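PDB 3PGB: putative uncharacterized protein from Emericella nidulans, which probably oxidises primary amines to aldehydes as a copper- and topaquinone-dependent amine oxidase working as a dimer of identical subunits. Local coordinates for residues His388-Leu402 with Leu627-Trp641. Numbering follows the deposited sequence.
Sequences HYAANDPVQSSVAYL and LTVLNSSNLVHAAHW. With NAG (2-acetamido-2-deoxy-beta-D-glucopyranose), chain I.
The imidazole of H388 projects from strand 374-389 into loop 627-641, and its NE2 meets S632 OG at the ring edge. The 2.7 Å separation of H388 NE2 and S632 OG and an angle of 176° make this a nearly straight hydrogen bond. The H388 ring is sandwiched: V629 CG2 lies over one face, 3.9 Å from the ring centroid in a CH-pi contact, while A400 CB, from the histidine's own segment, lies over the opposite face; both are offset toward the rim. L635 CD1 adds an in-plane contact at the edge. H388 ND1 donates to Y389 O in a bent bond of 3.1 Å, with the acceptor tilted out of the ring plane. With both nitrogens engaged, rotation of the ring is restrained. S632 OG also accepts from L635 N, an ST motif that ties the histidine's partner to its own loop.

N634 brings its amide up to the carbonyl of S397 in helix 394-398, its plane only 17° from that of the H388 ring. N634 ND2 donates to S397 O over 2.9 Å at 164°, with the acceptor close to the amide plane.

In the enzyme domain of this copper amine oxidase, the contact backs the active site: Y389, next to H388, turns away from the loop, and its OH is hydrogen-bonded to O4 of the topaquinone at position 484. The dimer interface is also close, since S633 OG is hydrogen-bonded to N572 N of the second subunit.

Beyond A400, contact becomes apolar. The branches of L402 divide: CD1 packs 4.0 Å from A638 CB at the type II' beta turn from L635 to A638, whereas CD2 lies 3.9 Å from A639 CB and 4.1 Å from W641 CZ2.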
ATOM      1  N   HIS A 388      -6.385  20.858   5.303  1.00 14.32           N
ATOM      2  CA  HIS A 388      -5.653  22.116   5.425  1.00 14.28           C
ATOM      3  C   HIS A 388      -5.176  22.569   4.054  1.00 14.18           C
ATOM      4  O   HIS A 388      -4.374  21.895   3.425  1.00 14.31           O
ATOM      5  CB  HIS A 388      -4.457  21.927   6.354  1.00 14.22           C
ATOM      6  CG  HIS A 388      -3.919  23.203   6.918  1.00 14.69           C
ATOM      7  ND1 HIS A 388      -3.446  24.227   6.127  1.00 14.29           N
ATOM      8  CD2 HIS A 388      -3.768  23.614   8.198  1.00 15.11           C
ATOM      9  CE1 HIS A 388      -3.034  25.218   6.895  1.00 15.11           C
ATOM     10  NE2 HIS A 388      -3.218  24.871   8.157  1.00 16.01           N
ATOM     11  N   TYR A 389      -5.673  23.715   3.601  1.00 14.14           N
ATOM     12  CA  TYR A 389      -5.330  24.255   2.283  1.00 14.01           C
ATOM     13  C   TYR A 389      -4.263  25.356   2.353  1.00 14.30           C
ATOM     14  O   TYR A 389      -3.855  25.789   3.431  1.00 13.89           O
ATOM     15  CB  TYR A 389      -6.585  24.801   1.603  1.00 13.77           C
ATOM     16  CG  TYR A 389      -7.553  23.727   1.203  1.00 13.02           C
ATOM     17  CD1 TYR A 389      -8.357  23.097   2.152  1.00 11.73           C
ATOM     18  CD2 TYR A 389      -7.670  23.335  -0.121  1.00 10.98           C
ATOM     19  CE1 TYR A 389      -9.240  22.104   1.782  1.00 10.87           C
ATOM     20  CE2 TYR A 389      -8.547  22.349  -0.494  1.00 10.65           C
ATOM     21  CZ  TYR A 389      -9.327  21.733   0.458  1.00 10.52           C
ATOM     22  OH  TYR A 389     -10.204  20.750   0.066  1.00 11.22           O
ATOM     23  N   ALA A 390      -3.813  25.780   1.175  1.00 14.86           N
ATOM     24  CA  ALA A 390      -2.886  26.898   1.028  1.00 15.21           C
ATOM     25  C   ALA A 390      -3.082  27.471  -0.361  1.00 15.67           C
ATOM     26  O   ALA A 390      -3.446  26.737  -1.285  1.00 16.13           O
ATOM     27  CB  ALA A 390      -1.449  26.440   1.212  1.00 15.24           C
ATOM     28  N   ALA A 391      -2.850  28.773  -0.509  1.00 15.90           N
ATOM     29  CA  ALA A 391      -3.029  29.440  -1.795  1.00 15.99           C
ATOM     30  C   ALA A 391      -2.529  30.875  -1.741  1.00 16.31           C
ATOM     31  O   ALA A 391      -2.225  31.394  -0.670  1.00 16.14           O
ATOM     32  CB  ALA A 391      -4.490  29.411  -2.206  1.00 15.95           C
ATOM     33  N   ASN A 392      -2.454  31.512  -2.905  1.00 16.71           N
ATOM     34  CA  ASN A 392      -2.126  32.928  -2.985  1.00 17.28           C
ATOM     35  C   ASN A 392      -3.368  33.806  -2.804  1.00 17.67           C
ATOM     36  O   ASN A 392      -3.266  35.026  -2.854  1.00 17.99           O
ATOM     37  CB  ASN A 392      -1.444  33.246  -4.322  1.00 17.33           C
ATOM     38  CG  ASN A 392      -0.634  34.536  -4.285  1.00 17.51           C
ATOM     39  OD1 ASN A 392      -0.255  35.020  -3.220  1.00 18.83           O
ATOM     40  ND2 ASN A 392      -0.352  35.088  -5.458  1.00 17.62           N
ATOM     41  N   ASP A 393      -4.535  33.192  -2.603  1.00 18.09           N
ATOM     42  CA  ASP A 393      -5.766  33.927  -2.321  1.00 18.40           C
ATOM     43  C   ASP A 393      -6.186  33.676  -0.869  1.00 18.68           C
ATOM     44  O   ASP A 393      -5.808  32.665  -0.294  1.00 19.28           O
ATOM     45  CB  ASP A 393      -6.865  33.563  -3.332  1.00 18.48           C
ATOM     46  CG  ASP A 393      -7.537  32.219  -3.052  1.00 19.08           C
ATOM     47  OD1 ASP A 393      -8.115  32.040  -1.957  1.00 19.05           O
ATOM     48  OD2 ASP A 393      -7.534  31.359  -3.962  1.00 19.39           O
ATOM     49  N   PRO A 394      -6.952  34.602  -0.265  1.00 18.81           N
ATOM     50  CA  PRO A 394      -7.232  34.525   1.168  1.00 18.83           C
ATOM     51  C   PRO A 394      -8.238  33.455   1.584  1.00 18.76           C
ATOM     52  O   PRO A 394      -8.194  32.988   2.721  1.00 18.90           O
ATOM     53  CB  PRO A 394      -7.815  35.903   1.477  1.00 19.02           C
ATOM     54  CG  PRO A 394      -8.472  36.319   0.211  1.00 18.93           C
ATOM     55  CD  PRO A 394      -7.644  35.741  -0.899  1.00 18.85           C
ATOM     56  N   VAL A 395      -9.156  33.094   0.696  1.00 18.53           N
ATOM     57  CA  VAL A 395     -10.148  32.082   1.026  1.00 18.39           C
ATOM     58  C   VAL A 395      -9.482  30.707   1.121  1.00 18.34           C
ATOM     59  O   VAL A 395      -9.541  30.047   2.167  1.00 18.37           O
ATOM     60  CB  VAL A 395     -11.312  32.073   0.012  1.00 18.49           C
ATOM     61  CG1 VAL A 395     -12.084  30.746   0.069  1.00 18.64           C
ATOM     62  CG2 VAL A 395     -12.242  33.266   0.271  1.00 18.01           C
ATOM     63  N   GLN A 396      -8.833  30.293   0.039  1.00 18.10           N
ATOM     64  CA  GLN A 396      -8.141  29.005   0.009  1.00 18.09           C
ATOM     65  C   GLN A 396      -6.969  28.950   0.967  1.00 17.79           C
ATOM     66  O   GLN A 396      -6.685  27.888   1.523  1.00 17.61           O
ATOM     67  CB  GLN A 396      -7.662  28.660  -1.405  1.00 18.24           C
ATOM     68  CG  GLN A 396      -8.757  28.140  -2.301  1.00 18.73           C
ATOM     69  CD  GLN A 396      -9.329  26.843  -1.796  1.00 19.19           C
ATOM     70  OE1 GLN A 396      -8.713  25.787  -1.936  1.00 20.30           O
ATOM     71  NE2 GLN A 396     -10.510  26.915  -1.188  1.00 19.40           N
ATOM     72  N   SER A 397      -6.295  30.081   1.165  1.00 17.52           N
ATOM     73  CA  SER A 397      -5.209  30.160   2.149  1.00 17.36           C
ATOM     74  C   SER A 397      -5.703  29.867   3.568  1.00 17.20           C
ATOM     75  O   SER A 397      -4.983  29.292   4.373  1.00 17.27           O
ATOM     76  CB  SER A 397      -4.535  31.535   2.109  1.00 17.26           C
ATOM     77  OG  SER A 397      -3.521  31.645   3.093  1.00 16.73           O
ATOM     78  N   SER A 398      -6.939  30.249   3.854  1.00 17.24           N
ATOM     79  CA  SER A 398      -7.476  30.192   5.209  1.00 17.10           C
ATOM     80  C   SER A 398      -8.241  28.919   5.532  1.00 17.02           C
ATOM     81  O   SER A 398      -8.544  28.683   6.697  1.00 17.46           O
ATOM     82  CB  SER A 398      -8.401  31.387   5.442  1.00 17.14           C
ATOM     83  OG  SER A 398      -7.716  32.614   5.245  1.00 16.78           O
ATOM     84  N   VAL A 399      -8.583  28.107   4.532  1.00 16.76           N
ATOM     85  CA  VAL A 399      -9.375  26.902   4.798  1.00 16.43           C
ATOM     86  C   VAL A 399      -8.560  25.848   5.549  1.00 16.19           C
ATOM     87  O   VAL A 399      -7.476  25.450   5.119  1.00 16.22           O
ATOM     88  CB  VAL A 399      -9.974  26.273   3.518  1.00 16.42           C
ATOM     89  CG1 VAL A 399     -10.589  24.922   3.836  1.00 16.35           C
ATOM     90  CG2 VAL A 399     -11.029  27.178   2.919  1.00 16.49           C
ATOM     91  N   ALA A 400      -9.087  25.430   6.693  1.00 15.96           N
ATOM     92  CA  ALA A 400      -8.548  24.310   7.449  1.00 15.69           C
ATOM     93  C   ALA A 400      -9.726  23.559   8.066  1.00 15.49           C
ATOM     94  O   ALA A 400     -10.028  23.717   9.244  1.00 15.12           O
ATOM     95  CB  ALA A 400      -7.582  24.795   8.513  1.00 15.55           C
ATOM     96  N   TYR A 401     -10.401  22.762   7.239  1.00 15.53           N
ATOM     97  CA  TYR A 401     -11.588  22.026   7.667  1.00 15.57           C
ATOM     98  C   TYR A 401     -11.259  21.017   8.760  1.00 15.66           C
ATOM     99  O   TYR A 401     -10.268  20.295   8.681  1.00 15.67           O
ATOM    100  CB  TYR A 401     -12.245  21.279   6.492  1.00 15.47           C
ATOM    101  CG  TYR A 401     -12.904  22.168   5.462  1.00 15.20           C
ATOM    102  CD1 TYR A 401     -13.906  23.054   5.824  1.00 15.53           C
ATOM    103  CD2 TYR A 401     -12.543  22.105   4.126  1.00 14.96           C
ATOM    104  CE1 TYR A 401     -14.510  23.864   4.896  1.00 15.35           C
ATOM    105  CE2 TYR A 401     -13.145  22.913   3.186  1.00 15.21           C
ATOM    106  CZ  TYR A 401     -14.132  23.793   3.581  1.00 15.58           C
ATOM    107  OH  TYR A 401     -14.753  24.614   2.666  1.00 16.78           O
ATOM    108  N   LEU A 402     -12.104  20.998   9.782  1.00 15.94           N
ATOM    109  CA  LEU A 402     -12.103  19.969  10.797  1.00 16.27           C
ATOM    110  C   LEU A 402     -13.487  19.341  10.718  1.00 16.64           C
ATOM    111  O   LEU A 402     -14.466  19.916  11.193  1.00 16.95           O
ATOM    112  CB  LEU A 402     -11.818  20.576  12.170  1.00 16.16           C
ATOM    113  CG  LEU A 402     -10.396  21.143  12.332  1.00 16.10           C
ATOM    114  CD1 LEU A 402     -10.297  22.077  13.528  1.00 15.15           C
ATOM    115  CD2 LEU A 402      -9.359  20.017  12.432  1.00 14.85           C
ATOM    116  N   LEU A 627       0.528  16.897   8.929  1.00 18.62           N
ATOM    117  CA  LEU A 627       0.356  18.261   8.417  1.00 18.33           C
ATOM    118  C   LEU A 627       1.699  18.907   8.105  1.00 18.16           C
ATOM    119  O   LEU A 627       2.605  18.900   8.932  1.00 17.95           O
ATOM    120  CB  LEU A 627      -0.429  19.111   9.422  1.00 18.31           C
ATOM    121  CG  LEU A 627      -0.688  20.593   9.111  1.00 18.22           C
ATOM    122  CD1 LEU A 627      -1.489  20.780   7.835  1.00 17.50           C
ATOM    123  CD2 LEU A 627      -1.404  21.247  10.289  1.00 17.43           C
ATOM    124  N   THR A 628       1.816  19.448   6.893  1.00 18.29           N
ATOM    125  CA  THR A 628       3.036  20.108   6.425  1.00 18.09           C
ATOM    126  C   THR A 628       3.252  21.410   7.173  1.00 18.14           C
ATOM    127  O   THR A 628       4.356  21.693   7.643  1.00 18.08           O
ATOM    128  CB  THR A 628       2.943  20.445   4.918  1.00 18.22           C
ATOM    129  OG1 THR A 628       2.731  19.246   4.162  1.00 17.85           O
ATOM    130  CG2 THR A 628       4.211  21.149   4.420  1.00 18.01           C
ATOM    131  N   VAL A 629       2.179  22.193   7.280  1.00 18.10           N
ATOM    132  CA  VAL A 629       2.236  23.541   7.840  1.00 18.04           C
ATOM    133  C   VAL A 629       2.696  23.502   9.294  1.00 18.31           C
ATOM    134  O   VAL A 629       2.161  22.747  10.099  1.00 18.28           O
ATOM    135  CB  VAL A 629       0.856  24.245   7.765  1.00 17.99           C
ATOM    136  CG1 VAL A 629       0.970  25.704   8.182  1.00 17.95           C
ATOM    137  CG2 VAL A 629       0.265  24.138   6.358  1.00 17.76           C
ATOM    138  N   LEU A 630       3.709  24.306   9.611  1.00 18.71           N
ATOM    139  CA  LEU A 630       4.237  24.412  10.962  1.00 19.06           C
ATOM    140  C   LEU A 630       3.596  25.619  11.640  1.00 19.53           C
ATOM    141  O   LEU A 630       3.527  26.695  11.051  1.00 19.45           O
ATOM    142  CB  LEU A 630       5.754  24.588  10.919  1.00 19.12           C
ATOM    143  CG  LEU A 630       6.574  23.496  10.227  1.00 18.99           C
ATOM    144  CD1 LEU A 630       8.035  23.943  10.121  1.00 18.43           C
ATOM    145  CD2 LEU A 630       6.456  22.166  10.968  1.00 18.22           C
ATOM    146  N   ASN A 631       3.120  25.437  12.868  1.00 20.19           N
ATOM    147  CA  ASN A 631       2.432  26.501  13.603  1.00 20.88           C
ATOM    148  C   ASN A 631       1.359  27.210  12.759  1.00 20.28           C
ATOM    149  O   ASN A 631       1.324  28.438  12.684  1.00 20.37           O
ATOM    150  CB  ASN A 631       3.453  27.516  14.131  1.00 21.44           C
ATOM    151  CG  ASN A 631       2.845  28.508  15.112  1.00 24.60           C
ATOM    152  OD1 ASN A 631       1.760  28.280  15.657  1.00 26.46           O
ATOM    153  ND2 ASN A 631       3.550  29.619  15.343  1.00 30.31           N
ATOM    154  N   SER A 632       0.486  26.426  12.131  1.00 19.64           N
ATOM    155  CA  SER A 632      -0.544  26.962  11.240  1.00 19.18           C
ATOM    156  C   SER A 632      -1.260  28.184  11.817  1.00 18.83           C
ATOM    157  O   SER A 632      -1.706  28.169  12.963  1.00 18.84           O
ATOM    158  CB  SER A 632      -1.574  25.880  10.909  1.00 19.15           C
ATOM    159  OG  SER A 632      -2.731  26.440  10.316  1.00 19.00           O
ATOM    160  N   SER A 633      -1.356  29.237  11.014  1.00 18.46           N
ATOM    161  CA  SER A 633      -2.133  30.420  11.370  1.00 18.24           C
ATOM    162  C   SER A 633      -3.636  30.129  11.318  1.00 18.20           C
ATOM    163  O   SER A 633      -4.411  30.747  12.046  1.00 18.72           O
ATOM    164  CB  SER A 633      -1.796  31.591  10.436  1.00 18.23           C
ATOM    165  OG  SER A 633      -0.442  32.000  10.576  1.00 17.58           O
ATOM    166  N   ASN A 634      -4.047  29.196  10.463  1.00 17.80           N
ATOM    167  CA  ASN A 634      -5.454  28.805  10.379  1.00 17.61           C
ATOM    168  C   ASN A 634      -5.939  28.069  11.626  1.00 17.40           C
ATOM    169  O   ASN A 634      -7.056  28.298  12.109  1.00 17.20           O
ATOM    170  CB  ASN A 634      -5.691  27.881   9.184  1.00 17.66           C
ATOM    171  CG  ASN A 634      -5.536  28.573   7.858  1.00 17.48           C
ATOM    172  OD1 ASN A 634      -5.387  29.794   7.785  1.00 17.72           O
ATOM    173  ND2 ASN A 634      -5.572  27.788   6.789  1.00 16.57           N
ATOM    174  N   LEU A 635      -5.097  27.169  12.123  1.00 17.00           N
ATOM    175  CA  LEU A 635      -5.497  26.234  13.164  1.00 16.84           C
ATOM    176  C   LEU A 635      -5.259  26.770  14.558  1.00 16.81           C
ATOM    177  O   LEU A 635      -6.080  26.571  15.448  1.00 16.82           O
ATOM    178  CB  LEU A 635      -4.744  24.909  13.003  1.00 16.77           C
ATOM    179  CG  LEU A 635      -5.198  24.001  11.866  1.00 16.36           C
ATOM    180  CD1 LEU A 635      -4.398  22.713  11.896  1.00 16.05           C
ATOM    181  CD2 LEU A 635      -6.684  23.717  11.976  1.00 15.07           C
ATOM    182  N   VAL A 636      -4.124  27.435  14.746  1.00 16.92           N
ATOM    183  CA  VAL A 636      -3.679  27.852  16.070  1.00 16.87           C
ATOM    184  C   VAL A 636      -3.610  26.602  16.967  1.00 16.84           C
ATOM    185  O   VAL A 636      -2.788  25.728  16.709  1.00 16.98           O
ATOM    186  CB  VAL A 636      -4.553  29.002  16.624  1.00 16.79           C
ATOM    187  CG1 VAL A 636      -3.980  29.548  17.925  1.00 16.67           C
ATOM    188  CG2 VAL A 636      -4.646  30.115  15.594  1.00 16.52           C
ATOM    189  N   HIS A 637      -4.468  26.481  17.977  1.00 16.83           N
ATOM    190  CA  HIS A 637      -4.405  25.324  18.883  1.00 17.04           C
ATOM    191  C   HIS A 637      -5.433  24.222  18.552  1.00 16.57           C
ATOM    192  O   HIS A 637      -5.548  23.248  19.301  1.00 16.72           O
ATOM    193  CB  HIS A 637      -4.584  25.776  20.342  1.00 17.17           C
ATOM    194  CG  HIS A 637      -3.533  26.731  20.816  1.00 18.40           C
ATOM    195  ND1 HIS A 637      -2.190  26.416  20.829  1.00 19.33           N
ATOM    196  CD2 HIS A 637      -3.628  27.983  21.324  1.00 19.24           C
ATOM    197  CE1 HIS A 637      -1.502  27.437  21.308  1.00 19.55           C
ATOM    198  NE2 HIS A 637      -2.352  28.401  21.618  1.00 20.10           N
ATOM    199  N   ALA A 638      -6.134  24.355  17.424  1.00 15.85           N
ATOM    200  CA  ALA A 638      -7.328  23.545  17.138  1.00 15.60           C
ATOM    201  C   ALA A 638      -7.087  22.098  16.673  1.00 15.36           C
ATOM    202  O   ALA A 638      -8.002  21.275  16.725  1.00 15.15           O
ATOM    203  CB  ALA A 638      -8.217  24.269  16.124  1.00 15.33           C
ATOM    204  N   ALA A 639      -5.879  21.791  16.209  1.00 15.41           N
ATOM    205  CA  ALA A 639      -5.572  20.460  15.673  1.00 15.20           C
ATOM    206  C   ALA A 639      -4.106  20.095  15.892  1.00 15.18           C
ATOM    207  O   ALA A 639      -3.364  19.865  14.937  1.00 15.34           O
ATOM    208  CB  ALA A 639      -5.914  20.407  14.202  1.00 14.89           C
ATOM    209  N   HIS A 640      -3.687  20.041  17.154  1.00 15.03           N
ATOM    210  CA  HIS A 640      -2.287  19.737  17.472  1.00 14.86           C
ATOM    211  C   HIS A 640      -1.914  18.279  17.220  1.00 14.54           C
ATOM    212  O   HIS A 640      -0.737  17.927  17.216  1.00 14.67           O
ATOM    213  CB  HIS A 640      -1.966  20.098  18.922  1.00 14.81           C
ATOM    214  CG  HIS A 640      -1.667  21.547  19.130  1.00 14.70           C
ATOM    215  ND1 HIS A 640      -0.642  22.195  18.476  1.00 15.04           N
ATOM    216  CD2 HIS A 640      -2.233  22.467  19.945  1.00 14.47           C
ATOM    217  CE1 HIS A 640      -0.603  23.456  18.866  1.00 15.15           C
ATOM    218  NE2 HIS A 640      -1.559  23.646  19.757  1.00 14.55           N
ATOM    219  N   TRP A 641      -2.921  17.433  17.047  1.00 14.36           N
ATOM    220  CA  TRP A 641      -2.711  16.022  16.733  1.00 14.05           C
ATOM    221  C   TRP A 641      -2.188  15.833  15.309  1.00 13.96           C
ATOM    222  O   TRP A 641      -1.616  14.791  14.991  1.00 14.18           O
ATOM    223  CB  TRP A 641      -4.014  15.236  16.909  1.00 13.99           C
ATOM    224  CG  TRP A 641      -5.167  15.867  16.216  1.00 13.29           C
ATOM    225  CD1 TRP A 641      -6.097  16.687  16.768  1.00 13.25           C
ATOM    226  CD2 TRP A 641      -5.493  15.767  14.830  1.00 13.59           C
ATOM    227  NE1 TRP A 641      -6.993  17.098  15.820  1.00 13.22           N
ATOM    228  CE2 TRP A 641      -6.644  16.548  14.617  1.00 13.64           C
ATOM    229  CE3 TRP A 641      -4.931  15.084  13.747  1.00 13.78           C
ATOM    230  CZ2 TRP A 641      -7.246  16.662  13.367  1.00 13.58           C
ATOM    231  CZ3 TRP A 641      -5.535  15.196  12.507  1.00 13.61           C
ATOM    232  CH2 TRP A 641      -6.677  15.980  12.328  1.00 13.43           C
TER
HETATM  233  C1  NAG I6511       3.095  30.659  16.238  1.00 36.17           C
HETATM  234  C2  NAG I6511       4.076  30.785  17.407  1.00 38.47           C
HETATM  235  C3  NAG I6511       3.732  31.978  18.298  1.00 38.51           C
HETATM  236  C4  NAG I6511       3.463  33.235  17.469  1.00 38.76           C
HETATM  237  C5  NAG I6511       2.491  32.948  16.319  1.00 38.98           C
HETATM  238  C6  NAG I6511       2.265  34.172  15.423  1.00 39.44           C
HETATM  239  C7  NAG I6511       5.114  28.707  18.228  1.00 40.27           C
HETATM  240  C8  NAG I6511       4.933  27.485  19.087  1.00 40.83           C
HETATM  241  N2  NAG I6511       4.077  29.552  18.187  1.00 39.15           N
HETATM  242  O3  NAG I6511       4.790  32.211  19.208  1.00 38.26           O
HETATM  243  O4  NAG I6511       2.955  34.261  18.297  1.00 38.91           O
HETATM  244  O5  NAG I6511       3.000  31.883  15.536  1.00 37.55           O
HETATM  245  O6  NAG I6511       2.749  33.934  14.114  1.00 39.36           O
HETATM  246  O7  NAG I6511       6.175  28.880  17.620  1.00 40.36           O